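Cytochrome P450 RhF (Acinetobacter radioresistens, PDB 6RO8) forms the heme domain of a self-sufficient class VII cytochrome P450, probably acting as a monooxygenase and also having peroxygenase activity. Local coordinates at residues 36-41 with 317-322; 61-66 with 87-92. All blocks are in the same frame, centred on the assembly; numbering follows the deposited sequence.

Interaction 1 of 2, residues 36-41 with 317-322; sequences VPYQQD and VVAWRR. With HEM (protoporphyrin IX containing Fe), chain B; HIS (histidine), chain C.
Tyr38 extends its phenol from the short helix 36-40 to Val318 and Ala319, in the connection that leads from helix 303-314 into strand 320-324 of the main β-sheet of the cytochrome P450 fold. Only the hydroxyl end touches: Tyr38 OH lies 3.4 Å from Ala319 CB and 3.8 Å from Val318 CG2, the methyl held between the backbone N and carbonyl carbon of its own residue. Turning CG anti to the backbone N (chi1 -167°) carries the Tyr38 ring off the helix, its hydroxyl end reaching Val318 and Ala319. No hydrogen bond joins the two segments. The buried hydroxyl bonds instead to the carbonyl O of Thr418, in the loop where Ser419 also meets the backbone of Val318 and Ala319.

On its other side, the segment 317-322 lines the heme pocket. Val317 CG2 rests 3.7 Å from the heme meso carbon CHB. Trp320 turns one face of its indole to the heme methyl CMA, while the far end of its ring meets CB of the bound histidine obliquely. Arg322 folds back at chi2 (-56°), and its NH1 bonds to Arg321 O at 3.0 Å, fixing the guanidinium beside its own strand. The propionate comes to the edge of that group, in its plane, where Arg322 NH2 donates a nearly straight bond (165°) to heme O1A at 2.9 Å.

Interaction 2 of 2, residues 61-66 with 87-92; sequences MGYWIV and ALEKLT
Leu91 approaches the Tyr63 ring obliquely, its CD1 3.9 Å from Tyr63 CE1. In the plane of the ring, at its edge, lies the carbonyl O of Met61; the ring of Phe342, from the adjacent strand 340-343, also meets it, the two planes inclined by about 35°. The carboxylate of Glu89 stands steeply to the phenol, at 72° between planes. Glu89 OE1 is 3.7 Å from Tyr63 OH, an approach that makes no hydrogen bond.

With Leu91 CG anti to the backbone N (chi1 -170°), the isobutyl end swings from the loop before helix 96-104 toward the ring, and the turn at chi2 presents CD1 to it. From the opposing segment, Tyr63 starts strand 63-66 just after the turn of a β-hairpin with strand 55-58. There Gly62 and Tyr63 face Ser58 in a G1 β-bulge, the positive phi of Gly62 suiting a glycine.

Both polar ends find stronger partners nearby. Glu89 OE1 forms a salt bridge with Lys340, and Tyr63 OH accepts a hydrogen bond from Arg321 NH1. Across the two segments themselves, then, the contact is one apolar touch beside a polar approach, and basic side chains of two other strands of the sheet, Lys340 of 340-343 and Arg321 of 320-324, serve the carboxylate and the phenol separately. Arg321 would be expected to polarise the phenol oxygen, and Lys340 to favour a charged Glu89.

Overall arrangement
The two interactions have centres 11 Å apart and share the main β-sheet, interaction 2 nested within the chain loop that interaction 1 closes. Interaction 1 is the more buried: a single hydroxyl end against small aliphatic groups, behind a segment that faces the heme. Interaction 2, farther from the chain's centre and only partly buried, joins the sheet to the 87-92 loop through an apolar touch among charged groups. Arg321 links them, pointing to the loop where its neighbour in the strand turns to the heme: Arg321 NH1 bonds to Glu89 O (2.8 Å) and its NH2 more weakly to Ala87 O. Trp320 also packs on Ala87, bringing the loop against the pocket-lining strand.

Interaction 1 of 2, residues 36-41 with 317-322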
ATOM      1  N   VAL A  36      16.110 -13.385   1.382  1.00 82.89           N
ATOM      2  CA  VAL A  36      16.824 -12.204   0.916  1.00 73.81           C
ATOM      3  C   VAL A  36      16.412 -11.740  -0.491  1.00 76.91           C
ATOM      4  O   VAL A  36      16.251 -10.544  -0.680  1.00 67.78           O
ATOM      5  CB  VAL A  36      18.370 -12.457   0.992  1.00 71.09           C
ATOM      6  CG1 VAL A  36      19.120 -11.301   0.343  1.00 72.33           C
ATOM      7  CG2 VAL A  36      18.802 -12.654   2.434  1.00 61.91           C
ATOM      8  N   PRO A  37      16.277 -12.647  -1.469  1.00 78.18           N
ATOM      9  CA  PRO A  37      16.010 -12.132  -2.839  1.00 66.06           C
ATOM     10  C   PRO A  37      14.733 -11.334  -2.944  1.00 66.76           C
ATOM     11  O   PRO A  37      14.780 -10.199  -3.438  1.00 64.97           O
ATOM     12  CB  PRO A  37      15.969 -13.408  -3.689  1.00 58.76           C
ATOM     13  CG  PRO A  37      16.685 -14.429  -2.862  1.00 61.24           C
ATOM     14  CD  PRO A  37      16.388 -14.103  -1.448  1.00 66.06           C
ATOM     15  N   TYR A  38      13.596 -11.878  -2.490  1.00 65.36           N
ATOM     16  CA  TYR A  38      12.354 -11.107  -2.492  1.00 77.08           C
ATOM     17  C   TYR A  38      12.540  -9.770  -1.794  1.00 81.10           C
ATOM     18  O   TYR A  38      12.222  -8.714  -2.350  1.00115.45           O
ATOM     19  CB  TYR A  38      11.230 -11.904  -1.825  1.00 68.17           C
ATOM     20  CG  TYR A  38       9.842 -11.319  -2.052  1.00 71.60           C
ATOM     21  CD1 TYR A  38       9.164 -11.527  -3.261  1.00 69.08           C
ATOM     22  CD2 TYR A  38       9.213 -10.537  -1.069  1.00 63.08           C
ATOM     23  CE1 TYR A  38       7.903 -11.010  -3.474  1.00 59.53           C
ATOM     24  CE2 TYR A  38       7.952  -9.993  -1.289  1.00 58.47           C
ATOM     25  CZ  TYR A  38       7.304 -10.246  -2.485  1.00 64.47           C
ATOM     26  OH  TYR A  38       6.054  -9.731  -2.695  1.00 63.33           O
ATOM     27  N   GLN A  39      13.070  -9.801  -0.572  1.00 73.74           N
ATOM     28  CA  GLN A  39      13.272  -8.600   0.226  1.00 66.67           C
ATOM     29  C   GLN A  39      14.251  -7.618  -0.411  1.00 70.51           C
ATOM     30  O   GLN A  39      14.146  -6.415  -0.165  1.00 80.34           O
ATOM     31  CB  GLN A  39      13.741  -8.990   1.626  1.00 57.48           C
ATOM     32  CG  GLN A  39      12.650  -9.605   2.474  1.00 64.13           C
ATOM     33  CD  GLN A  39      11.444  -8.666   2.642  1.00 71.10           C
ATOM     34  OE1 GLN A  39      11.585  -7.500   3.058  1.00 74.44           O
ATOM     35  NE2 GLN A  39      10.259  -9.170   2.308  1.00 58.13           N
ATOM     36  N   GLN A  40      15.175  -8.086  -1.247  1.00 71.44           N
ATOM     37  CA  GLN A  40      16.038  -7.155  -1.964  1.00 70.02           C
ATOM     38  C   GLN A  40      15.324  -6.515  -3.148  1.00 72.09           C
ATOM     39  O   GLN A  40      15.494  -5.317  -3.405  1.00 76.85           O
ATOM     40  CB  GLN A  40      17.294  -7.872  -2.444  1.00 77.44           C
ATOM     41  CG  GLN A  40      18.467  -7.794  -1.507  1.00 85.84           C
ATOM     42  CD  GLN A  40      19.667  -8.514  -2.079  1.00100.25           C
ATOM     43  OE1 GLN A  40      19.637  -8.961  -3.223  1.00107.79           O
ATOM     44  NE2 GLN A  40      20.725  -8.641  -1.288  1.00104.36           N
ATOM     45  N   ASP A  41      14.532  -7.298  -3.874  1.00 68.10           N
ATOM     46  CA  ASP A  41      13.907  -6.911  -5.133  1.00 66.92           C
ATOM     47  C   ASP A  41      12.811  -7.912  -5.484  1.00 71.53           C
ATOM     48  O   ASP A  41      13.106  -8.959  -6.069  1.00 77.52           O
ATOM     49  CB  ASP A  41      14.956  -6.856  -6.247  1.00 69.27           C
ATOM     50  CG  ASP A  41      14.449  -6.175  -7.515  1.00 77.03           C
ATOM     51  OD1 ASP A  41      13.228  -6.241  -7.818  1.00 79.51           O
ATOM     52  OD2 ASP A  41      15.291  -5.587  -8.232  1.00 77.57           O
ATOM     53  N   VAL A 317       2.845  -0.986  -2.991  1.00 60.09           N
ATOM     54  CA  VAL A 317       2.242  -2.310  -2.888  1.00 61.52           C
ATOM     55  C   VAL A 317       2.900  -3.209  -3.930  1.00 62.20           C
ATOM     56  O   VAL A 317       2.812  -2.950  -5.136  1.00 57.23           O
ATOM     57  CB  VAL A 317       0.721  -2.256  -3.091  1.00 64.38           C
ATOM     58  CG1 VAL A 317       0.138  -3.678  -3.062  1.00 59.98           C
ATOM     59  CG2 VAL A 317       0.074  -1.377  -2.020  1.00 54.15           C
ATOM     60  N   VAL A 318       3.561  -4.266  -3.468  1.00 54.50           N
ATOM     61  CA  VAL A 318       4.270  -5.190  -4.348  1.00 57.30           C
ATOM     62  C   VAL A 318       3.566  -6.529  -4.491  1.00 62.75           C
ATOM     63  O   VAL A 318       3.916  -7.293  -5.407  1.00 68.35           O
ATOM     64  CB  VAL A 318       5.718  -5.417  -3.869  1.00 63.84           C
ATOM     65  CG1 VAL A 318       6.551  -4.112  -4.017  1.00 66.69           C
ATOM     66  CG2 VAL A 318       5.725  -5.912  -2.424  1.00 47.85           C
ATOM     67  N   ALA A 319       2.601  -6.847  -3.620  1.00 58.76           N
ATOM     68  CA  ALA A 319       1.863  -8.108  -3.675  1.00 56.16           C
ATOM     69  C   ALA A 319       0.552  -7.951  -2.916  1.00 58.69           C
ATOM     70  O   ALA A 319       0.549  -7.477  -1.779  1.00 66.49           O
ATOM     71  CB  ALA A 319       2.673  -9.248  -3.065  1.00 49.02           C
ATOM     72  N   TRP A 320      -0.551  -8.345  -3.537  1.00 55.06           N
ATOM     73  CA  TRP A 320      -1.859  -8.349  -2.903  1.00 61.29           C
ATOM     74  C   TRP A 320      -2.434  -9.768  -2.988  1.00 66.45           C
ATOM     75  O   TRP A 320      -1.856 -10.658  -3.623  1.00 69.75           O
ATOM     76  CB  TRP A 320      -2.775  -7.299  -3.557  1.00 56.05           C
ATOM     77  CG  TRP A 320      -3.742  -6.654  -2.612  1.00 61.82           C
ATOM     78  CD1 TRP A 320      -5.108  -6.625  -2.735  1.00 62.81           C
ATOM     79  CD2 TRP A 320      -3.436  -5.943  -1.401  1.00 63.40           C
ATOM     80  NE1 TRP A 320      -5.671  -5.952  -1.670  1.00 65.11           N
ATOM     81  CE2 TRP A 320      -4.670  -5.522  -0.838  1.00 64.17           C
ATOM     82  CE3 TRP A 320      -2.245  -5.635  -0.727  1.00 54.65           C
ATOM     83  CZ2 TRP A 320      -4.745  -4.794   0.354  1.00 57.90           C
ATOM     84  CZ3 TRP A 320      -2.325  -4.927   0.474  1.00 59.04           C
ATOM     85  CH2 TRP A 320      -3.570  -4.506   0.993  1.00 58.48           C
ATOM     86  N   ARG A 321      -3.568 -10.005  -2.334  1.00 63.93           N
ATOM     87  CA  ARG A 321      -4.006 -11.376  -2.100  1.00 65.29           C
ATOM     88  C   ARG A 321      -5.455 -11.603  -2.523  1.00 67.64           C
ATOM     89  O   ARG A 321      -6.303 -10.694  -2.483  1.00 67.43           O
ATOM     90  CB  ARG A 321      -3.840 -11.750  -0.635  1.00 63.27           C
ATOM     91  CG  ARG A 321      -2.396 -11.775  -0.158  1.00 61.86           C
ATOM     92  CD  ARG A 321      -2.345 -12.175   1.309  1.00 59.42           C
ATOM     93  NE  ARG A 321      -2.739 -11.075   2.176  1.00 63.27           N
ATOM     94  CZ  ARG A 321      -2.986 -11.182   3.478  1.00 73.61           C
ATOM     95  NH1 ARG A 321      -2.902 -12.379   4.101  1.00 61.65           N
ATOM     96  NH2 ARG A 321      -3.322 -10.080   4.150  1.00 68.40           N
ATOM     97  N   ARG A 322      -5.731 -12.838  -2.929  1.00 65.27           N
ATOM     98  CA  ARG A 322      -7.074 -13.267  -3.273  1.00 73.93           C
ATOM     99  C   ARG A 322      -7.298 -14.650  -2.685  1.00 76.21           C
ATOM    100  O   ARG A 322      -6.344 -15.386  -2.411  1.00 82.14           O
ATOM    101  CB  ARG A 322      -7.300 -13.291  -4.800  1.00 71.74           C
ATOM    102  CG  ARG A 322      -7.473 -11.927  -5.426  1.00 68.31           C
ATOM    103  CD  ARG A 322      -8.607 -11.188  -4.752  1.00 74.65           C
ATOM    104  NE  ARG A 322      -8.946  -9.938  -5.432  1.00 84.65           N
ATOM    105  CZ  ARG A 322      -8.643  -8.724  -4.974  1.00 70.49           C
ATOM    106  NH1 ARG A 322      -7.978  -8.594  -3.835  1.00 68.72           N
ATOM    107  NH2 ARG A 322      -9.016  -7.648  -5.649  1.00 64.54           N
TER
HETATM  108  CHA HEM B 500      -7.660  -0.328  -2.495  1.00 58.42           C
HETATM  109  CHB HEM B 500      -2.920   0.492  -3.235  1.00 64.35           C
HETATM  110  CHC HEM B 500      -3.287   4.947  -1.286  1.00 58.30           C
HETATM  111  CHD HEM B 500      -7.890   3.893  -0.145  1.00 62.79           C
HETATM  112  C1A HEM B 500      -6.344  -0.517  -2.855  1.00 59.53           C
HETATM  113  C2A HEM B 500      -5.756  -1.711  -3.435  1.00 65.64           C
HETATM  114  C3A HEM B 500      -4.462  -1.486  -3.636  1.00 61.68           C
HETATM  115  C4A HEM B 500      -4.154  -0.138  -3.188  1.00 66.46           C
HETATM  116  CMA HEM B 500      -3.474  -2.505  -4.241  1.00 53.53           C
HETATM  117  CAA HEM B 500      -6.498  -3.022  -3.780  1.00 55.70           C
HETATM  118  CBA HEM B 500      -6.811  -2.977  -5.263  1.00 55.86           C
HETATM  119  CGA HEM B 500      -7.614  -4.172  -5.697  1.00 62.45           C
HETATM  120  O1A HEM B 500      -7.900  -5.055  -4.851  1.00 60.68           O
HETATM  121  O2A HEM B 500      -7.967  -4.229  -6.899  1.00 57.16           O
HETATM  122  C1B HEM B 500      -2.631   1.783  -2.861  1.00 62.66           C
HETATM  123  C2B HEM B 500      -1.387   2.479  -3.128  1.00 67.79           C
HETATM  124  C3B HEM B 500      -1.480   3.712  -2.574  1.00 61.48           C
HETATM  125  C4B HEM B 500      -2.790   3.834  -1.949  1.00 63.35           C
HETATM  126  CMB HEM B 500      -0.204   1.847  -3.910  1.00 58.42           C
HETATM  127  CAB HEM B 500      -0.464   4.879  -2.574  1.00 56.96           C
HETATM  128  CBB HEM B 500       0.645   4.937  -3.311  1.00 56.08           C
HETATM  129  C1C HEM B 500      -4.570   5.060  -0.799  1.00 64.17           C
HETATM  130  C2C HEM B 500      -5.156   6.186  -0.093  1.00 67.48           C
HETATM  131  C3C HEM B 500      -6.436   5.864   0.206  1.00 70.25           C
HETATM  132  C4C HEM B 500      -6.692   4.544  -0.295  1.00 64.02           C
HETATM  133  CMC HEM B 500      -4.398   7.495   0.219  1.00 62.17           C
HETATM  134  CAC HEM B 500      -7.555   6.651   0.944  1.00 72.77           C
HETATM  135  CBC HEM B 500      -7.363   7.865   1.461  1.00 84.17           C
HETATM  136  C1D HEM B 500      -8.231   2.662  -0.648  1.00 61.68           C
HETATM  137  C2D HEM B 500      -9.513   2.015  -0.497  1.00 64.83           C
HETATM  138  C3D HEM B 500      -9.461   0.859  -1.149  1.00 67.66           C
HETATM  139  C4D HEM B 500      -8.136   0.722  -1.743  1.00 63.41           C
HETATM  140  CMD HEM B 500     -10.733   2.551   0.282  1.00 65.40           C
HETATM  141  CAD HEM B 500     -10.626  -0.155  -1.212  1.00 73.07           C
HETATM  142  CBD HEM B 500     -11.571   0.124  -2.373  1.00 76.93           C
HETATM  143  CGD HEM B 500     -12.380  -1.121  -2.659  1.00 80.31           C
HETATM  144  O1D HEM B 500     -12.191  -2.128  -1.945  1.00 80.11           O
HETATM  145  O2D HEM B 500     -13.208  -1.125  -3.604  1.00 82.50           O
HETATM  146  NA  HEM B 500      -5.333   0.410  -2.708  1.00 68.45           N
HETATM  147  NB  HEM B 500      -3.457   2.637  -2.144  1.00 64.09           N
HETATM  148  NC  HEM B 500      -5.544   4.080  -0.896  1.00 67.64           N
HETATM  149  ND  HEM B 500      -7.416   1.847  -1.418  1.00 62.99           N
HETATM  150 FE   HEM B 500      -5.439   2.279  -1.782  1.00 59.25          FE
HETATM  151  N   HIS C 501      -3.480  -1.118   3.292  1.00 91.48           N
HETATM  152  CA  HIS C 501      -3.268  -0.980   1.855  1.00 87.65           C
HETATM  153  C   HIS C 501      -2.900   0.454   1.486  1.00 68.61           C
HETATM  154  O   HIS C 501      -2.803   0.774   0.293  1.00 90.70           O
HETATM  155  CB  HIS C 501      -4.515  -1.418   1.085  1.00 95.53           C
HETATM  156  CG  HIS C 501      -5.799  -0.978   1.715  1.00 93.53           C
HETATM  157  ND1 HIS C 501      -6.779  -0.304   1.015  1.00 88.75           N
HETATM  158  CD2 HIS C 501      -6.265  -1.113   2.979  1.00 92.01           C
HETATM  159  CE1 HIS C 501      -7.793  -0.045   1.823  1.00 88.25           C
HETATM  160  NE2 HIS C 501      -7.507  -0.525   3.019  1.00 91.70           N
HETATM  161  OXT HIS C 501      -2.700   1.299   2.359  1.00 85.21           O
HETATM  162  O   HOH W   1      -5.000   1.227   0.218  1.00 78.69           O

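Interaction 2 of 2, residues 61-66 with 87-92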
ATOM      1  N   MET A  61       4.899 -20.739   2.044  1.00 81.79           N
ATOM      2  CA  MET A  61       3.940 -19.798   2.606  1.00 82.76           C
ATOM      3  C   MET A  61       2.488 -20.116   2.287  1.00 77.14           C
ATOM      4  O   MET A  61       1.634 -19.255   2.484  1.00 81.24           O
ATOM      5  CB  MET A  61       4.290 -18.397   2.152  1.00 97.26           C
ATOM      6  CG  MET A  61       5.733 -18.122   2.392  1.00 99.26           C
ATOM      7  SD  MET A  61       6.014 -16.589   1.685  1.00 86.09           S
ATOM      8  CE  MET A  61       5.442 -17.045   0.072  1.00 90.75           C
ATOM      9  N   GLY A  62       2.192 -21.327   1.823  1.00 66.06           N
ATOM     10  CA  GLY A  62       0.818 -21.761   1.675  1.00 65.96           C
ATOM     11  C   GLY A  62       0.007 -20.992   0.655  1.00 75.41           C
ATOM     12  O   GLY A  62      -1.228 -20.971   0.745  1.00 82.68           O
ATOM     13  N   TYR A  63       0.655 -20.378  -0.327  1.00 73.99           N
ATOM     14  CA  TYR A  63      -0.021 -19.482  -1.254  1.00 73.34           C
ATOM     15  C   TYR A  63       0.368 -19.835  -2.678  1.00 71.70           C
ATOM     16  O   TYR A  63       1.514 -20.211  -2.943  1.00 70.34           O
ATOM     17  CB  TYR A  63       0.339 -17.998  -0.976  1.00 67.21           C
ATOM     18  CG  TYR A  63      -0.602 -17.256  -0.046  1.00 75.03           C
ATOM     19  CD1 TYR A  63      -0.564 -17.461   1.329  1.00 71.81           C
ATOM     20  CD2 TYR A  63      -1.502 -16.319  -0.539  1.00 73.18           C
ATOM     21  CE1 TYR A  63      -1.408 -16.779   2.178  1.00 74.49           C
ATOM     22  CE2 TYR A  63      -2.354 -15.624   0.310  1.00 72.77           C
ATOM     23  CZ  TYR A  63      -2.303 -15.862   1.665  1.00 84.88           C
ATOM     24  OH  TYR A  63      -3.158 -15.184   2.514  1.00101.16           O
ATOM     25  N   TRP A  64      -0.581 -19.728  -3.595  1.00 70.93           N
ATOM     26  CA  TRP A  64      -0.187 -19.685  -4.991  1.00 75.62           C
ATOM     27  C   TRP A  64       0.516 -18.360  -5.271  1.00 73.87           C
ATOM     28  O   TRP A  64       0.169 -17.311  -4.702  1.00 72.45           O
ATOM     29  CB  TRP A  64      -1.399 -19.844  -5.899  1.00 78.93           C
ATOM     30  CG  TRP A  64      -1.958 -21.228  -5.910  1.00 86.98           C
ATOM     31  CD1 TRP A  64      -2.998 -21.702  -5.162  1.00 92.70           C
ATOM     32  CD2 TRP A  64      -1.513 -22.320  -6.720  1.00 86.88           C
ATOM     33  NE1 TRP A  64      -3.226 -23.029  -5.452  1.00 88.68           N
ATOM     34  CE2 TRP A  64      -2.329 -23.432  -6.405  1.00 88.93           C
ATOM     35  CE3 TRP A  64      -0.507 -22.467  -7.680  1.00 79.73           C
ATOM     36  CZ2 TRP A  64      -2.167 -24.674  -7.018  1.00 83.72           C
ATOM     37  CZ3 TRP A  64      -0.343 -23.702  -8.281  1.00 83.93           C
ATOM     38  CH2 TRP A  64      -1.175 -24.791  -7.950  1.00 83.33           C
ATOM     39  N   ILE A  65       1.535 -18.409  -6.123  1.00 69.53           N
ATOM     40  CA  ILE A  65       2.245 -17.206  -6.536  1.00 69.80           C
ATOM     41  C   ILE A  65       1.938 -16.940  -8.009  1.00 73.76           C
ATOM     42  O   ILE A  65       2.071 -17.831  -8.856  1.00 84.02           O
ATOM     43  CB  ILE A  65       3.761 -17.319  -6.282  1.00 68.16           C
ATOM     44  CG1 ILE A  65       4.050 -17.833  -4.866  1.00 66.36           C
ATOM     45  CG2 ILE A  65       4.438 -15.971  -6.560  1.00 58.88           C
ATOM     46  CD1 ILE A  65       4.041 -16.806  -3.778  1.00 65.50           C
ATOM     47  N   VAL A  66       1.518 -15.717  -8.306  1.00 72.04           N
ATOM     48  CA  VAL A  66       1.100 -15.317  -9.647  1.00 70.50           C
ATOM     49  C   VAL A  66       2.010 -14.169 -10.068  1.00 68.47           C
ATOM     50  O   VAL A  66       2.007 -13.107  -9.435  1.00 68.03           O
ATOM     51  CB  VAL A  66      -0.378 -14.918  -9.656  1.00 64.16           C
ATOM     52  CG1 VAL A  66      -0.840 -14.606 -11.036  1.00 56.91           C
ATOM     53  CG2 VAL A  66      -1.205 -16.043  -9.052  1.00 61.50           C
ATOM     54  N   ALA A  87      -7.759 -10.300   1.989  1.00 71.08           N
ATOM     55  CA  ALA A  87      -6.835  -9.203   1.699  1.00 71.97           C
ATOM     56  C   ALA A  87      -6.246  -8.587   2.965  1.00 73.67           C
ATOM     57  O   ALA A  87      -5.142  -8.032   2.918  1.00 74.40           O
ATOM     58  CB  ALA A  87      -7.519  -8.121   0.856  1.00 68.27           C
ATOM     59  N   LEU A  88      -6.954  -8.666   4.097  1.00 74.43           N
ATOM     60  CA  LEU A  88      -6.437  -8.139   5.357  1.00 72.29           C
ATOM     61  C   LEU A  88      -6.253  -9.236   6.398  1.00 75.12           C
ATOM     62  O   LEU A  88      -6.058  -8.948   7.587  1.00 66.92           O
ATOM     63  CB  LEU A  88      -7.348  -7.043   5.901  1.00 75.28           C
ATOM     64  CG  LEU A  88      -7.556  -5.811   5.018  1.00 76.08           C
ATOM     65  CD1 LEU A  88      -8.617  -4.938   5.664  1.00 76.84           C
ATOM     66  CD2 LEU A  88      -6.227  -5.014   4.761  1.00 59.95           C
ATOM     67  N   GLU A  89      -6.284 -10.487   5.955  1.00 76.53           N
ATOM     68  CA  GLU A  89      -6.113 -11.630   6.831  1.00 69.08           C
ATOM     69  C   GLU A  89      -4.677 -11.737   7.330  1.00 72.32           C
ATOM     70  O   GLU A  89      -3.723 -11.439   6.609  1.00 70.68           O
ATOM     71  CB  GLU A  89      -6.521 -12.877   6.062  1.00 77.07           C
ATOM     72  CG  GLU A  89      -6.320 -14.220   6.734  1.00 81.44           C
ATOM     73  CD  GLU A  89      -6.624 -15.327   5.763  1.00 90.10           C
ATOM     74  OE1 GLU A  89      -5.690 -15.790   5.078  1.00 96.41           O
ATOM     75  OE2 GLU A  89      -7.807 -15.694   5.643  1.00 92.30           O
ATOM     76  N   LYS A  90      -4.523 -12.187   8.570  1.00 75.09           N
ATOM     77  CA  LYS A  90      -3.194 -12.250   9.155  1.00 74.17           C
ATOM     78  C   LYS A  90      -2.404 -13.380   8.511  1.00 74.93           C
ATOM     79  O   LYS A  90      -2.868 -14.517   8.427  1.00 73.41           O
ATOM     80  CB  LYS A  90      -3.268 -12.433  10.668  1.00 62.30           C
ATOM     81  CG  LYS A  90      -1.880 -12.514  11.285  1.00 69.41           C
ATOM     82  CD  LYS A  90      -1.856 -12.478  12.808  1.00 73.97           C
ATOM     83  CE  LYS A  90      -0.417 -12.370  13.360  1.00 78.72           C
ATOM     84  NZ  LYS A  90       0.456 -13.579  13.234  1.00 80.53           N
ATOM     85  N   LEU A  91      -1.210 -13.058   8.028  1.00 77.08           N
ATOM     86  CA  LEU A  91      -0.483 -14.007   7.200  1.00 79.95           C
ATOM     87  C   LEU A  91      -0.110 -15.251   7.992  1.00 77.89           C
ATOM     88  O   LEU A  91      -0.476 -16.373   7.624  1.00 74.00           O
ATOM     89  CB  LEU A  91       0.757 -13.334   6.626  1.00 80.72           C
ATOM     90  CG  LEU A  91       1.466 -14.153   5.570  1.00 77.84           C
ATOM     91  CD1 LEU A  91       0.578 -14.262   4.344  1.00 74.86           C
ATOM     92  CD2 LEU A  91       2.741 -13.431   5.250  1.00 80.61           C
ATOM     93  N   THR A  92       0.619 -15.071   9.084  1.00 80.22           N
ATOM     94  CA  THR A  92       1.008 -16.231   9.876  1.00 90.25           C
ATOM     95  C   THR A  92       0.115 -16.354  11.109  1.00 91.81           C
ATOM     96  O   THR A  92      -0.237 -15.340  11.732  1.00 84.02           O
ATOM     97  CB  THR A  92       2.474 -16.126  10.301  1.00 93.70           C
ATOM     98  OG1 THR A  92       2.578 -15.348  11.495  1.00 99.58           O
ATOM     99  CG2 THR A  92       3.295 -15.447   9.208  1.00103.60           C
TER